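Local coordinates for protein putative alpha-L-fucosidase (PDB 3GZA) that probably hydrolyses alpha-L-fucosides, releasing L-fucose, at residues Gly225-Cys231 / Lys305-Ala311; Gly87-Ser91 / Gly106-Val111; His13-Trp17 / Pro204-Phe208; Glu58-Trp64 / Pro319-Ile325. All blocks are in the same frame, centred on the assembly; numbering follows the deposited sequence. Where two conformers were deposited one is given.

Contact 1: residues Gly225-Cys231 / Lys305-Ala311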
loop_
_atom_site.group_PDB
_atom_site.type_symbol
_atom_site.label_atom_id
_atom_site.label_comp_id
_atom_site.label_asym_id
_atom_site.label_seq_id
_atom_site.Cartn_x
_atom_site.Cartn_y
_atom_site.Cartn_z
ATOM N N GLY A 225 -34.049 6.927 -6.383
ATOM C CA GLY A 225 -34.029 8.032 -7.326
ATOM C C GLY A 225 -35.211 8.960 -7.150
ATOM O O GLY A 225 -35.573 9.686 -8.081
ATOM N N THR A 226 -35.791 8.957 -5.946
ATOM C CA THR A 226 -36.925 9.822 -5.602
ATOM C C THR A 226 -36.722 10.378 -4.218
ATOM O O THR A 226 -35.862 9.921 -3.468
ATOM C CB THR A 226 -38.273 9.078 -5.578
ATOM O OG1 THR A 226 -38.356 8.187 -4.431
ATOM C CG2 THR A 226 -38.499 8.309 -6.844
ATOM N N VAL A 227 -37.497 11.403 -3.922
ATOM C CA VAL A 227 -37.697 11.905 -2.578
ATOM C C VAL A 227 -39.192 11.864 -2.319
ATOM O O VAL A 227 -39.980 11.636 -3.213
ATOM C CB VAL A 227 -37.128 13.324 -2.377
ATOM C CG1 VAL A 227 -35.605 13.327 -2.462
ATOM C CG2 VAL A 227 -37.741 14.362 -3.374
ATOM N N GLU A 228 -39.621 12.164 -1.104
ATOM C CA GLU A 228 -41.027 12.202 -0.794
ATOM C C GLU A 228 -41.567 13.603 -1.031
ATOM O O GLU A 228 -40.837 14.479 -1.503
ATOM C CB GLU A 228 -41.260 11.707 0.620
ATOM C CG GLU A 228 -40.846 10.252 0.826
ATOM C CD GLU A 228 -41.656 9.304 -0.023
ATOM O OE1 GLU A 228 -42.890 9.414 0.021
ATOM O OE2 GLU A 228 -41.080 8.421 -0.682
ATOM N N TYR A 229 -42.855 13.799 -0.784
ATOM C CA TYR A 229 -43.497 15.097 -0.973
ATOM C C TYR A 229 -44.382 15.438 0.231
ATOM O O TYR A 229 -45.143 14.573 0.668
ATOM C CB TYR A 229 -44.272 15.118 -2.321
ATOM C CG TYR A 229 -44.722 16.542 -2.610
ATOM C CD1 TYR A 229 -43.846 17.433 -3.235
ATOM C CD2 TYR A 229 -45.965 17.002 -2.219
ATOM C CE1 TYR A 229 -44.180 18.724 -3.428
ATOM C CE2 TYR A 229 -46.331 18.337 -2.399
ATOM C CZ TYR A 229 -45.423 19.195 -3.021
ATOM O OH TYR A 229 -45.762 20.506 -3.220
ATOM N N PRO A 230 -44.294 16.679 0.760
ATOM C CA PRO A 230 -43.451 17.802 0.330
ATOM C C PRO A 230 -41.973 17.533 0.557
ATOM O O PRO A 230 -41.612 16.640 1.349
ATOM C CB PRO A 230 -43.926 18.963 1.216
ATOM C CG PRO A 230 -44.471 18.335 2.402
ATOM C CD PRO A 230 -45.116 17.065 1.923
ATOM N N CYS A 231 -41.122 18.246 -0.171
ATOM C CA CYS A 231 -39.674 18.136 0.004
ATOM C C CYS A 231 -39.068 19.544 0.057
ATOM O O CYS A 231 -39.064 20.255 -0.930
ATOM C CB CYS A 231 -38.996 17.330 -1.101
ATOM S SG CYS A 231 -37.258 17.084 -0.795
ATOM N N LYS A 305 -40.353 12.445 -9.735
ATOM C CA LYS A 305 -40.396 12.323 -8.278
ATOM C C LYS A 305 -39.077 12.677 -7.610
ATOM O O LYS A 305 -38.856 12.363 -6.464
ATOM C CB LYS A 305 -40.918 10.929 -7.864
ATOM C CG LYS A 305 -42.378 10.698 -8.240
ATOM C CD LYS A 305 -42.851 9.250 -8.080
ATOM C CE LYS A 305 -44.377 9.090 -8.453
ATOM N NZ LYS A 305 -44.735 7.674 -8.838
ATOM N N SER A 306 -38.175 13.340 -8.329
ATOM C CA SER A 306 -36.909 13.810 -7.785
ATOM C C SER A 306 -36.782 15.235 -8.232
ATOM O O SER A 306 -37.131 16.112 -7.457
ATOM C CB SER A 306 -35.688 12.979 -8.190
ATOM O OG SER A 306 -35.643 12.763 -9.589
ATOM N N VAL A 307 -36.371 15.453 -9.488
ATOM C CA VAL A 307 -36.271 16.789 -10.046
ATOM C C VAL A 307 -37.618 17.521 -9.894
ATOM O O VAL A 307 -37.668 18.717 -9.593
ATOM C CB VAL A 307 -35.832 16.739 -11.506
ATOM C CG1 VAL A 307 -35.835 18.191 -12.146
ATOM C CG2 VAL A 307 -34.440 16.027 -11.626
ATOM N N GLY A 308 -38.733 16.814 -10.059
ATOM C CA GLY A 308 -40.069 17.410 -9.889
ATOM C C GLY A 308 -40.593 17.563 -8.479
ATOM O O GLY A 308 -41.716 18.025 -8.266
ATOM N N ARG A 309 -39.763 17.149 -7.528
ATOM C CA ARG A 309 -39.994 17.253 -6.089
ATOM C C ARG A 309 -38.811 17.996 -5.411
ATOM O O ARG A 309 -38.508 17.769 -4.252
ATOM C CB ARG A 309 -40.207 15.866 -5.444
ATOM C CG ARG A 309 -41.493 15.249 -5.773
ATOM C CD ARG A 309 -41.686 13.907 -5.091
ATOM N NE ARG A 309 -42.976 13.337 -5.456
ATOM C CZ ARG A 309 -43.386 12.138 -5.049
ATOM N NH1 ARG A 309 -42.641 11.394 -4.268
ATOM N NH2 ARG A 309 -44.547 11.673 -5.448
ATOM N N ASN A 310 -38.169 18.922 -6.132
ATOM C CA ASN A 310 -37.166 19.798 -5.533
ATOM C C ASN A 310 -35.947 19.063 -5.017
ATOM O O ASN A 310 -35.389 19.406 -3.989
ATOM C CB ASN A 310 -37.803 20.574 -4.351
ATOM C CG ASN A 310 -36.974 21.761 -3.903
ATOM O OD1 ASN A 310 -36.213 22.361 -4.695
ATOM N ND2 ASN A 310 -37.181 22.172 -2.625
ATOM N N ALA A 311 -35.528 18.014 -5.727
ATOM C CA ALA A 311 -34.315 17.303 -5.424
ATOM C C ALA A 311 -33.480 17.142 -6.717
ATOM O O ALA A 311 -34.014 16.882 -7.769
ATOM C CB ALA A 311 -34.643 15.895 -4.812
HETATM O O HOH W 1 -41.019 19.790 -3.166
#

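Contact 2: residues Gly87-Ser91 / Gly106-Val111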
loop_
_atom_site.group_PDB
_atom_site.type_symbol
_atom_site.label_atom_id
_atom_site.label_comp_id
_atom_site.label_asym_id
_atom_site.label_seq_id
_atom_site.Cartn_x
_atom_site.Cartn_y
_atom_site.Cartn_z
ATOM N N GLY A 87 -6.484 3.730 -5.441
ATOM C CA GLY A 87 -6.787 5.031 -5.940
ATOM C C GLY A 87 -6.567 5.230 -7.436
ATOM O O GLY A 87 -5.539 4.868 -7.971
ATOM N N LEU A 88 -7.540 5.839 -8.103
ATOM C CA LEU A 88 -7.530 6.041 -9.556
ATOM C C LEU A 88 -6.812 7.313 -10.013
ATOM O O LEU A 88 -7.201 7.946 -11.000
ATOM C CB LEU A 88 -8.961 6.019 -10.105
ATOM C CG LEU A 88 -9.768 4.752 -9.790
ATOM C CD1 LEU A 88 -11.120 4.861 -10.545
ATOM C CD2 LEU A 88 -9.002 3.503 -10.201
ATOM N N TRP A 89 -5.711 7.667 -9.358
ATOM C CA TRP A 89 -4.926 8.829 -9.728
ATOM C C TRP A 89 -3.455 8.551 -9.415
ATOM O O TRP A 89 -3.126 7.535 -8.798
ATOM C CB TRP A 89 -5.442 10.129 -9.068
ATOM C CG TRP A 89 -5.117 10.363 -7.614
ATOM C CD1 TRP A 89 -4.187 11.226 -7.121
ATOM C CD2 TRP A 89 -5.731 9.749 -6.460
ATOM N NE1 TRP A 89 -4.215 11.213 -5.756
ATOM C CE2 TRP A 89 -5.148 10.323 -5.329
ATOM C CE3 TRP A 89 -6.766 8.837 -6.279
ATOM C CZ2 TRP A 89 -5.494 9.925 -4.031
ATOM C CZ3 TRP A 89 -7.149 8.471 -4.969
ATOM C CH2 TRP A 89 -6.501 9.020 -3.878
ATOM N N GLN A 90 -2.613 9.508 -9.812
ATOM C CA GLN A 90 -1.167 9.486 -9.519
ATOM C C GLN A 90 -0.956 10.106 -8.130
ATOM O O GLN A 90 -0.673 11.288 -8.004
ATOM C CB GLN A 90 -0.407 10.282 -10.548
ATOM C CG GLN A 90 -0.343 9.563 -11.881
ATOM C CD GLN A 90 0.662 8.400 -11.913
ATOM O OE1 GLN A 90 1.841 8.572 -11.592
ATOM N NE2 GLN A 90 0.182 7.226 -12.308
ATOM N N SER A 91 -1.023 9.272 -7.096
ATOM C CA SER A 91 -0.871 9.799 -5.739
ATOM C C SER A 91 0.558 9.624 -5.251
ATOM O O SER A 91 1.239 8.686 -5.652
ATOM C CB SER A 91 -1.760 9.023 -4.751
ATOM O OG SER A 91 -1.659 9.531 -3.429
ATOM N N GLY A 106 2.159 2.417 -15.406
ATOM C CA GLY A 106 2.124 3.094 -14.114
ATOM C C GLY A 106 2.015 4.600 -14.119
ATOM O O GLY A 106 2.233 5.248 -13.082
ATOM N N LYS A 107 1.643 5.164 -15.273
ATOM C CA LYS A 107 1.533 6.593 -15.453
ATOM C C LYS A 107 0.097 7.061 -15.706
ATOM O O LYS A 107 -0.140 8.258 -15.941
ATOM C CB LYS A 107 2.428 7.037 -16.594
ATOM C CG LYS A 107 3.899 6.829 -16.343
ATOM C CD LYS A 107 4.380 7.593 -15.085
ATOM C CE LYS A 107 5.896 7.411 -14.755
ATOM N NZ LYS A 107 6.211 7.892 -13.363
ATOM N N GLY A 108 -0.875 6.168 -15.606
ATOM C CA GLY A 108 -2.253 6.549 -15.769
ATOM C C GLY A 108 -2.822 7.426 -14.645
ATOM O O GLY A 108 -2.430 7.325 -13.475
ATOM N N ASP A 109 -3.802 8.254 -14.998
ATOM C CA ASP A 109 -4.490 9.044 -13.982
ATOM C C ASP A 109 -5.906 9.232 -14.498
ATOM O O ASP A 109 -6.176 10.077 -15.353
ATOM C CB ASP A 109 -3.793 10.353 -13.746
ATOM C CG ASP A 109 -4.359 11.087 -12.543
ATOM O OD1 ASP A 109 -5.581 10.988 -12.280
ATOM O OD2 ASP A 109 -3.557 11.792 -11.895
ATOM N N ILE A 110 -6.794 8.365 -14.030
ATOM C CA ILE A 110 -8.141 8.365 -14.530
ATOM C C ILE A 110 -8.918 9.559 -13.978
ATOM O O ILE A 110 -9.803 10.061 -14.658
ATOM C CB ILE A 110 -8.838 7.043 -14.210
ATOM C CG1 ILE A 110 -8.116 5.920 -14.953
ATOM C CG2 ILE A 110 -10.355 7.062 -14.615
ATOM C CD1 ILE A 110 -8.602 4.517 -14.596
ATOM N N VAL A 111 -8.571 10.030 -12.776
ATOM C CA VAL A 111 -9.192 11.251 -12.251
ATOM C C VAL A 111 -8.879 12.414 -13.201
ATOM O O VAL A 111 -9.755 13.228 -13.528
ATOM C CB VAL A 111 -8.735 11.534 -10.812
ATOM C CG1 VAL A 111 -9.280 12.904 -10.355
ATOM C CG2 VAL A 111 -9.194 10.412 -9.859
#

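Contact 3: residues His13-Trp17 / Pro204-Phe208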
loop_
_atom_site.group_PDB
_atom_site.type_symbol
_atom_site.label_atom_id
_atom_site.label_comp_id
_atom_site.label_asym_id
_atom_site.label_seq_id
_atom_site.Cartn_x
_atom_site.Cartn_y
_atom_site.Cartn_z
ATOM N N HIS A 13 -22.516 29.104 -3.404
ATOM C CA HIS A 13 -22.011 27.913 -4.076
ATOM C C HIS A 13 -23.026 26.761 -4.119
ATOM O O HIS A 13 -22.788 25.740 -4.774
ATOM C CB HIS A 13 -20.666 27.462 -3.491
ATOM C CG HIS A 13 -20.779 26.668 -2.227
ATOM N ND1 HIS A 13 -21.020 27.252 -1.004
ATOM C CD2 HIS A 13 -20.660 25.333 -2.005
ATOM C CE1 HIS A 13 -21.064 26.294 -0.081
ATOM N NE2 HIS A 13 -20.843 25.126 -0.660
ATOM N N GLN A 14 -24.161 26.916 -3.429
ATOM C CA GLN A 14 -25.203 25.911 -3.469
ATOM C C GLN A 14 -26.166 26.152 -4.638
ATOM O O GLN A 14 -26.940 25.260 -4.969
ATOM C CB GLN A 14 -25.994 25.866 -2.157
ATOM C CG GLN A 14 -25.239 25.185 -1.019
ATOM C CD GLN A 14 -25.959 25.278 0.305
ATOM O OE1 GLN A 14 -26.261 26.377 0.802
ATOM N NE2 GLN A 14 -26.263 24.102 0.887
ATOM N N LEU A 15 -26.112 27.314 -5.287
ATOM C CA LEU A 15 -27.053 27.560 -6.396
ATOM C C LEU A 15 -26.846 26.531 -7.520
ATOM O O LEU A 15 -27.826 26.022 -8.088
ATOM C CB LEU A 15 -26.950 28.996 -6.898
ATOM C CG LEU A 15 -27.362 30.072 -5.879
ATOM C CD1 LEU A 15 -27.197 31.452 -6.525
ATOM C CD2 LEU A 15 -28.805 29.916 -5.429
ATOM N N LYS A 16 -25.593 26.154 -7.788
ATOM C CA LYS A 16 -25.295 25.187 -8.865
ATOM C C LYS A 16 -25.805 23.800 -8.552
ATOM O O LYS A 16 -25.931 22.999 -9.436
ATOM C CB LYS A 16 -23.799 25.142 -9.204
ATOM C CG LYS A 16 -22.880 24.810 -8.048
ATOM C CD LYS A 16 -21.435 24.624 -8.481
ATOM C CE LYS A 16 -20.561 24.303 -7.298
ATOM N NZ LYS A 16 -20.478 25.472 -6.391
ATOM N N TRP A 17 -26.062 23.511 -7.266
ATOM C CA TRP A 17 -26.651 22.240 -6.851
ATOM C C TRP A 17 -28.085 22.185 -7.382
ATOM O O TRP A 17 -28.492 21.231 -8.086
ATOM C CB TRP A 17 -26.633 22.109 -5.307
ATOM C CG TRP A 17 -27.437 20.969 -4.883
ATOM C CD1 TRP A 17 -28.678 21.015 -4.305
ATOM C CD2 TRP A 17 -27.134 19.577 -5.068
ATOM N NE1 TRP A 17 -29.160 19.741 -4.142
ATOM C CE2 TRP A 17 -28.230 18.845 -4.569
ATOM C CE3 TRP A 17 -26.038 18.876 -5.597
ATOM C CZ2 TRP A 17 -28.257 17.472 -4.597
ATOM C CZ3 TRP A 17 -26.098 17.520 -5.659
ATOM C CH2 TRP A 17 -27.190 16.834 -5.145
ATOM N N PRO A 204 -13.050 26.533 -2.204
ATOM C CA PRO A 204 -14.070 27.323 -1.535
ATOM C C PRO A 204 -15.470 27.295 -2.171
ATOM O O PRO A 204 -16.431 27.596 -1.474
ATOM C CB PRO A 204 -13.478 28.747 -1.517
ATOM C CG PRO A 204 -12.557 28.733 -2.642
ATOM C CD PRO A 204 -11.931 27.394 -2.606
ATOM N N ASN A 205 -15.607 26.961 -3.444
ATOM C CA ASN A 205 -16.942 26.896 -4.070
ATOM C C ASN A 205 -17.428 25.494 -4.326
ATOM O O ASN A 205 -18.430 25.300 -4.958
ATOM C CB ASN A 205 -16.929 27.658 -5.369
ATOM C CG ASN A 205 -16.713 29.114 -5.143
ATOM O OD1 ASN A 205 -17.491 29.768 -4.433
ATOM N ND2 ASN A 205 -15.646 29.632 -5.704
ATOM N N CYS A 206 -16.707 24.519 -3.788
ATOM C CA CYS A 206 -17.040 23.116 -3.922
ATOM C C CYS A 206 -18.025 22.648 -2.871
ATOM O O CYS A 206 -17.896 22.979 -1.707
ATOM C CB CYS A 206 -15.743 22.282 -3.867
ATOM S SG CYS A 206 -15.913 20.495 -4.006
ATOM N N LEU A 207 -19.029 21.876 -3.270
ATOM C CA LEU A 207 -19.987 21.330 -2.309
ATOM C C LEU A 207 -19.275 20.312 -1.465
ATOM O O LEU A 207 -18.636 19.400 -1.988
ATOM C CB LEU A 207 -21.184 20.693 -3.007
ATOM C CG LEU A 207 -22.048 21.627 -3.866
ATOM C CD1 LEU A 207 -22.814 20.840 -5.017
ATOM C CD2 LEU A 207 -22.980 22.511 -2.997
ATOM N N PHE A 208 -19.410 20.456 -0.164
ATOM C CA PHE A 208 -18.765 19.566 0.820
ATOM C C PHE A 208 -19.838 18.571 1.305
ATOM O O PHE A 208 -20.835 18.967 1.945
ATOM C CB PHE A 208 -18.218 20.367 1.986
ATOM C CG PHE A 208 -17.549 19.527 3.034
ATOM C CD1 PHE A 208 -16.209 19.152 2.914
ATOM C CD2 PHE A 208 -18.270 19.081 4.146
ATOM C CE1 PHE A 208 -15.614 18.370 3.873
ATOM C CE2 PHE A 208 -17.672 18.300 5.095
ATOM C CZ PHE A 208 -16.355 17.949 4.980
#

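Contact 4: residues Glu58-Trp64 / Pro319-Ile325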
loop_
_atom_site.group_PDB
_atom_site.type_symbol
_atom_site.label_atom_id
_atom_site.label_comp_id
_atom_site.label_asym_id
_atom_site.label_seq_id
_atom_site.Cartn_x
_atom_site.Cartn_y
_atom_site.Cartn_z
ATOM N N GLU A 58 -9.551 -0.047 -23.449
ATOM C CA GLU A 58 -10.341 0.850 -24.301
ATOM C C GLU A 58 -10.854 2.042 -23.517
ATOM O O GLU A 58 -11.770 2.727 -23.952
ATOM C CB GLU A 58 -11.519 0.104 -24.923
ATOM C CG GLU A 58 -11.130 -1.002 -25.895
ATOM C CD GLU A 58 -12.329 -1.727 -26.436
ATOM O OE1 GLU A 58 -13.027 -1.134 -27.279
ATOM O OE2 GLU A 58 -12.557 -2.895 -26.049
ATOM N N LEU A 59 -10.212 2.330 -22.395
ATOM C CA LEU A 59 -10.672 3.452 -21.545
ATOM C C LEU A 59 -10.839 4.704 -22.349
ATOM O O LEU A 59 -9.926 5.120 -23.074
ATOM C CB LEU A 59 -9.677 3.708 -20.431
ATOM C CG LEU A 59 -10.132 4.877 -19.536
ATOM C CD1 LEU A 59 -11.235 4.398 -18.657
ATOM C CD2 LEU A 59 -9.012 5.453 -18.644
ATOM N N ASN A 60 -12.000 5.347 -22.189
ATOM C CA ASN A 60 -12.257 6.627 -22.821
ATOM C C ASN A 60 -13.247 7.420 -21.967
ATOM O O ASN A 60 -14.457 7.262 -22.089
ATOM C CB ASN A 60 -12.780 6.470 -24.226
ATOM C CG ASN A 60 -12.980 7.814 -24.906
ATOM O OD1 ASN A 60 -12.630 8.849 -24.342
ATOM N ND2 ASN A 60 -13.429 7.790 -26.172
ATOM N N THR A 61 -12.751 8.266 -21.069
ATOM C CA THR A 61 -13.651 9.036 -20.221
ATOM C C THR A 61 -14.472 10.054 -21.013
ATOM O O THR A 61 -15.536 10.468 -20.496
ATOM C CB THR A 61 -12.924 9.708 -19.076
ATOM O OG1 THR A 61 -11.855 10.452 -19.623
ATOM C CG2 THR A 61 -12.385 8.686 -18.082
ATOM N N ASP A 62 -14.060 10.412 -22.236
ATOM C CA ASP A 62 -14.916 11.286 -23.038
ATOM C C ASP A 62 -16.243 10.546 -23.252
ATOM O O ASP A 62 -17.279 11.176 -23.267
ATOM C CB ASP A 62 -14.319 11.647 -24.387
ATOM C CG ASP A 62 -13.211 12.681 -24.328
ATOM O OD1 ASP A 62 -13.008 13.298 -23.277
ATOM O OD2 ASP A 62 -12.546 12.857 -25.424
ATOM N N GLN A 63 -16.177 9.231 -23.553
ATOM C CA GLN A 63 -17.381 8.421 -23.827
ATOM C C GLN A 63 -18.289 8.362 -22.608
ATOM O O GLN A 63 -19.537 8.426 -22.729
ATOM C CB GLN A 63 -16.985 7.039 -24.392
ATOM C CG GLN A 63 -18.133 6.158 -24.849
ATOM C CD GLN A 63 -18.677 5.255 -23.789
ATOM O OE1 GLN A 63 -18.131 5.180 -22.683
ATOM N NE2 GLN A 63 -19.781 4.551 -24.108
ATOM N N TRP A 64 -17.673 8.270 -21.438
ATOM C CA TRP A 64 -18.446 8.275 -20.174
ATOM C C TRP A 64 -19.241 9.585 -20.006
ATOM O O TRP A 64 -20.433 9.581 -19.716
ATOM C CB TRP A 64 -17.492 8.203 -18.992
ATOM C CG TRP A 64 -16.656 6.994 -18.840
ATOM C CD1 TRP A 64 -16.404 6.022 -19.780
ATOM C CD2 TRP A 64 -15.831 6.699 -17.739
ATOM N NE1 TRP A 64 -15.507 5.105 -19.254
ATOM C CE2 TRP A 64 -15.117 5.521 -18.023
ATOM C CE3 TRP A 64 -15.646 7.311 -16.494
ATOM C CZ2 TRP A 64 -14.226 4.928 -17.095
ATOM C CZ3 TRP A 64 -14.755 6.728 -15.581
ATOM C CH2 TRP A 64 -14.064 5.557 -15.895
ATOM N N PRO A 319 -18.884 2.076 -15.682
ATOM C CA PRO A 319 -17.934 1.712 -16.776
ATOM C C PRO A 319 -17.542 0.248 -16.615
ATOM O O PRO A 319 -17.429 -0.275 -15.520
ATOM C CB PRO A 319 -16.769 2.641 -16.545
ATOM C CG PRO A 319 -17.343 3.777 -15.718
ATOM C CD PRO A 319 -18.360 3.167 -14.862
ATOM N N ASP A 320 -17.342 -0.381 -17.749
ATOM C CA ASP A 320 -17.079 -1.825 -17.835
ATOM C C ASP A 320 -15.586 -2.149 -17.842
ATOM O O ASP A 320 -14.744 -1.258 -17.757
ATOM C CB ASP A 320 -17.873 -2.409 -19.019
ATOM C CG ASP A 320 -17.313 -2.063 -20.414
ATOM O OD1 ASP A 320 -16.142 -1.622 -20.536
ATOM O OD2 ASP A 320 -18.093 -2.158 -21.382
ATOM N N PRO A 321 -15.224 -3.430 -17.884
ATOM C CA PRO A 321 -13.775 -3.755 -17.815
ATOM C C PRO A 321 -12.950 -3.354 -19.035
ATOM O O PRO A 321 -11.726 -3.440 -18.990
ATOM C CB PRO A 321 -13.763 -5.269 -17.646
ATOM C CG PRO A 321 -15.094 -5.596 -17.082
ATOM C CD PRO A 321 -16.031 -4.642 -17.763
ATOM N N THR A 322 -13.592 -2.907 -20.095
ATOM C CA THR A 322 -12.871 -2.358 -21.222
ATOM C C THR A 322 -12.612 -0.863 -21.046
ATOM O O THR A 322 -11.733 -0.308 -21.702
ATOM C CB THR A 322 -13.568 -2.612 -22.553
ATOM O OG1 THR A 322 -14.649 -1.711 -22.790
ATOM C CG2 THR A 322 -14.037 -4.100 -22.710
ATOM N N GLY A 323 -13.307 -0.228 -20.101
ATOM C CA GLY A 323 -13.169 1.200 -19.834
ATOM C C GLY A 323 -14.191 2.073 -20.514
ATOM O O GLY A 323 -13.935 3.253 -20.752
ATOM N N LEU A 324 -15.354 1.502 -20.821
ATOM C CA LEU A 324 -16.415 2.241 -21.475
ATOM C C LEU A 324 -17.770 2.047 -20.767
ATOM O O LEU A 324 -18.007 1.000 -20.158
ATOM C CB LEU A 324 -16.565 1.732 -22.897
ATOM C CG LEU A 324 -15.397 1.983 -23.819
ATOM C CD1 LEU A 324 -15.572 1.188 -25.095
ATOM C CD2 LEU A 324 -15.239 3.457 -24.110
ATOM N N ILE A 325 -18.662 3.035 -20.911
ATOM C CA ILE A 325 -20.055 2.845 -20.507
ATOM C C ILE A 325 -20.676 1.914 -21.576
ATOM O O ILE A 325 -20.591 2.188 -22.796
ATOM C CB ILE A 325 -20.816 4.201 -20.366
ATOM C CG1 ILE A 325 -20.326 4.962 -19.129
ATOM C CG2 ILE A 325 -22.322 3.980 -20.421
ATOM C CD1 ILE A 325 -20.737 4.311 -17.803
#

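Contact 1: residues Gly225-Cys231 / Lys305-Ala311
R309 and V227 lie side chain against side chain, pointing opposite ways, so that a valine methyl rests on the root of the arginine side chain while the guanidinium reaches the valine's backbone. CG2 of V227 is 3.6 Å from CB of R309. From CG to NE the arginine chain is extended (chi2 -178°), and this carries NH1 to V227 O at 2.9 Å. The oxygen lies close to the guanidinium plane and the nitrogen in the carbonyl plane, a flat bond that fixes the group's rotation. Both faces of the guanidinium are also covered: K305 CG stands 3.6 Å above its centre, and Y229 CB covers the rim of the opposite face. The tyrosine ring itself is tilted, its plane 50° from the guanidinium. Arginine suits the place because both its long stem and its planar donor are used.

The other valine branch, CG1, meets A311 CB at 3.6 Å, where a short methyl fits. V227 N donates to K305 O at 3.0 Å. At the far end N310 ND2 gives a nearly straight bond (171°) to C231 O, and also bonds E381.

These two barrel-domain loops pack V227, C231 and A311 on A268 of strand 264-273, and E228 touches helix 251-257. Y229 OH bonds E403 and S404 between strands 395-402 and 409-418, so the contact lies where the barrel meets the C-terminal antiparallel sheets, probably an F5/8 type C-like domain.

Contact 2: residues Gly87-Ser91 / Gly106-Val111
L88 and D109 meet at the start of helix 110-121, where D109 is the N-cap, within the beta-alpha-beta unit that runs from strand 75-79 through this helix to strand 124-129. The tight part lies here. L88 O accepts from V111 N at 3.1 Å and more weakly from I110 N, two amides of the first turn that have no helical carbonyl before them. D109 adds OD1 to R112 N one residue further on. A short carboxylate suits this position: CG lies anti to the backbone N (chi1 -171°), beside the carbonyl carbon, and while OD1 serves the helix, OD2 bonds Y173 OH and takes a weak bond from Q90 N. The methyl CG2 of V111 lies 3.8 Å from W89 CB, and W89 turns its indole away to bond E168.

Toward G106 the contact is polar, and K107 marks its solvent side, pointing away with its NZ paired with D105 of the second subunit. Q90 does the bridging: a bend at chi2 (-76°) swings its amide across to the loop, while OE1 bonds K99. Replacing this glutamine by an alanine would probably leave the carbonyls of G106 and G108 without their shared donor, and K99 without one acceptor. The two acceptors lie near the amide plane of Q90: NE2 reaches G108 O at 2.9 Å and G106 O at 3.0 Å, the latter from above its carbonyl plane.

Contact 3: residues His13-Trp17 / Pro204-Phe208
L207 divides its contacts with 13-17 between its two methyls. CD1 meets W17 CE3 at 3.8 Å, the two side chains crossing at about a right angle. CD2 approaches H13 CD2 at 3.8 Å and Q14 CG at 4.0 Å. A branched leucine suits this place, since it can touch W17 with one branch and H13 and Q14 with the other. H13 also packs against backbone carbonyls, with its CB 3.4 Å from N205 O and its CD2 3.6 Å from C206 O. The lysine K16 was modelled in two conformers; in the one given, NZ bonds H13 O on a lone pair in the carbonyl plane, and its approach to N205 O is too short to be trusted in detail, so both bonds call for caution.

The second shell sets these groups. H13 has CG between its backbone N and carbonyl carbon (chi1 81°), which turns the ring toward C206 and L207 and brings NE2 to D216 OD2, an oxygen that also accepts from F208 N. Q14 NE2 is held by D216 O and W265 O, and W17 stacks on F217. With an alanine in place of this histidine, D216 would probably lose one partner and the L207 methyl would face a gap.

Helix 15-20, just ahead of strand 22-26, thus meets the beginning of strand 207-209, which runs parallel to 178-181. W17 extends the packing to M178 of that neighbouring strand and to P267 and M269 of strand 264-273.

Contact 4: residues Glu58-Trp64 / Pro319-Ile325
W64 and P319 make the main apolar contact. The proline crosses the indole at about a right angle, and its CG stands 3.5 Å over the six-membered ring, 9° off the normal, in a CH-pi contact. A proline suits this face, as its rigid ring offers CG and CB C-H groups to the indole, and T61 CG2 covers the other. I325 CG1 packs against the same tryptophan.

Among the side-chain hydrogen bonds, Q63, bent at chi2 (-91°), presents its amide to a single residue: OE1 accepts from I325 N and NE2 donates to I325 O, both at 2.8 Å and both on lone pairs in the carbonyl plane. Glutamine serves because it carries donor and acceptor together. W64 NE1 reaches G323 O at 2.9 Å from above the carbonyl plane.

In the backbone, N60 N meets G323 O from the opposite face of that carbonyl at 3.2 Å, and E58 N gives to T322 O at 2.8 Å. Glycine suits position 323: a CB would collide with L59 CA and press on the preceding carbonyl O. D320 shapes the turn from within, its OD1 taking T322 N in an Asx turn, T322 OG1 and L324 N, while N60 OD1 caps the helix through D62 N.

The chemistry implies an oriented joint: across it neutral amide, indole and backbone groups pair without a salt bridge, while D320 acts within its own turn.

From the N terminus, 13-17 opens contact 3, and 58-64 opens contact 4 while contact 3 is still open. Contact 2 then closes a short loop, 87-91 to 106-111, lying within both. Contact 3 closes at 204-208, joining the first helix to strand 207-209. Contact 1 follows, tying the loop after strand 218-219 to the one entering strand 312-317, still inside the span of contact 4. That contact ends at 319-325, tying the start of helix 61-69 to the loop after strand 312-317; contacts 3 and 4 therefore cross. Contacts 2 and 4 touch, I110 CG1 lying 3.8 Å from L59 CD2. Contact 1 lies across the chain's centre from both. All four belong to the barrel domain.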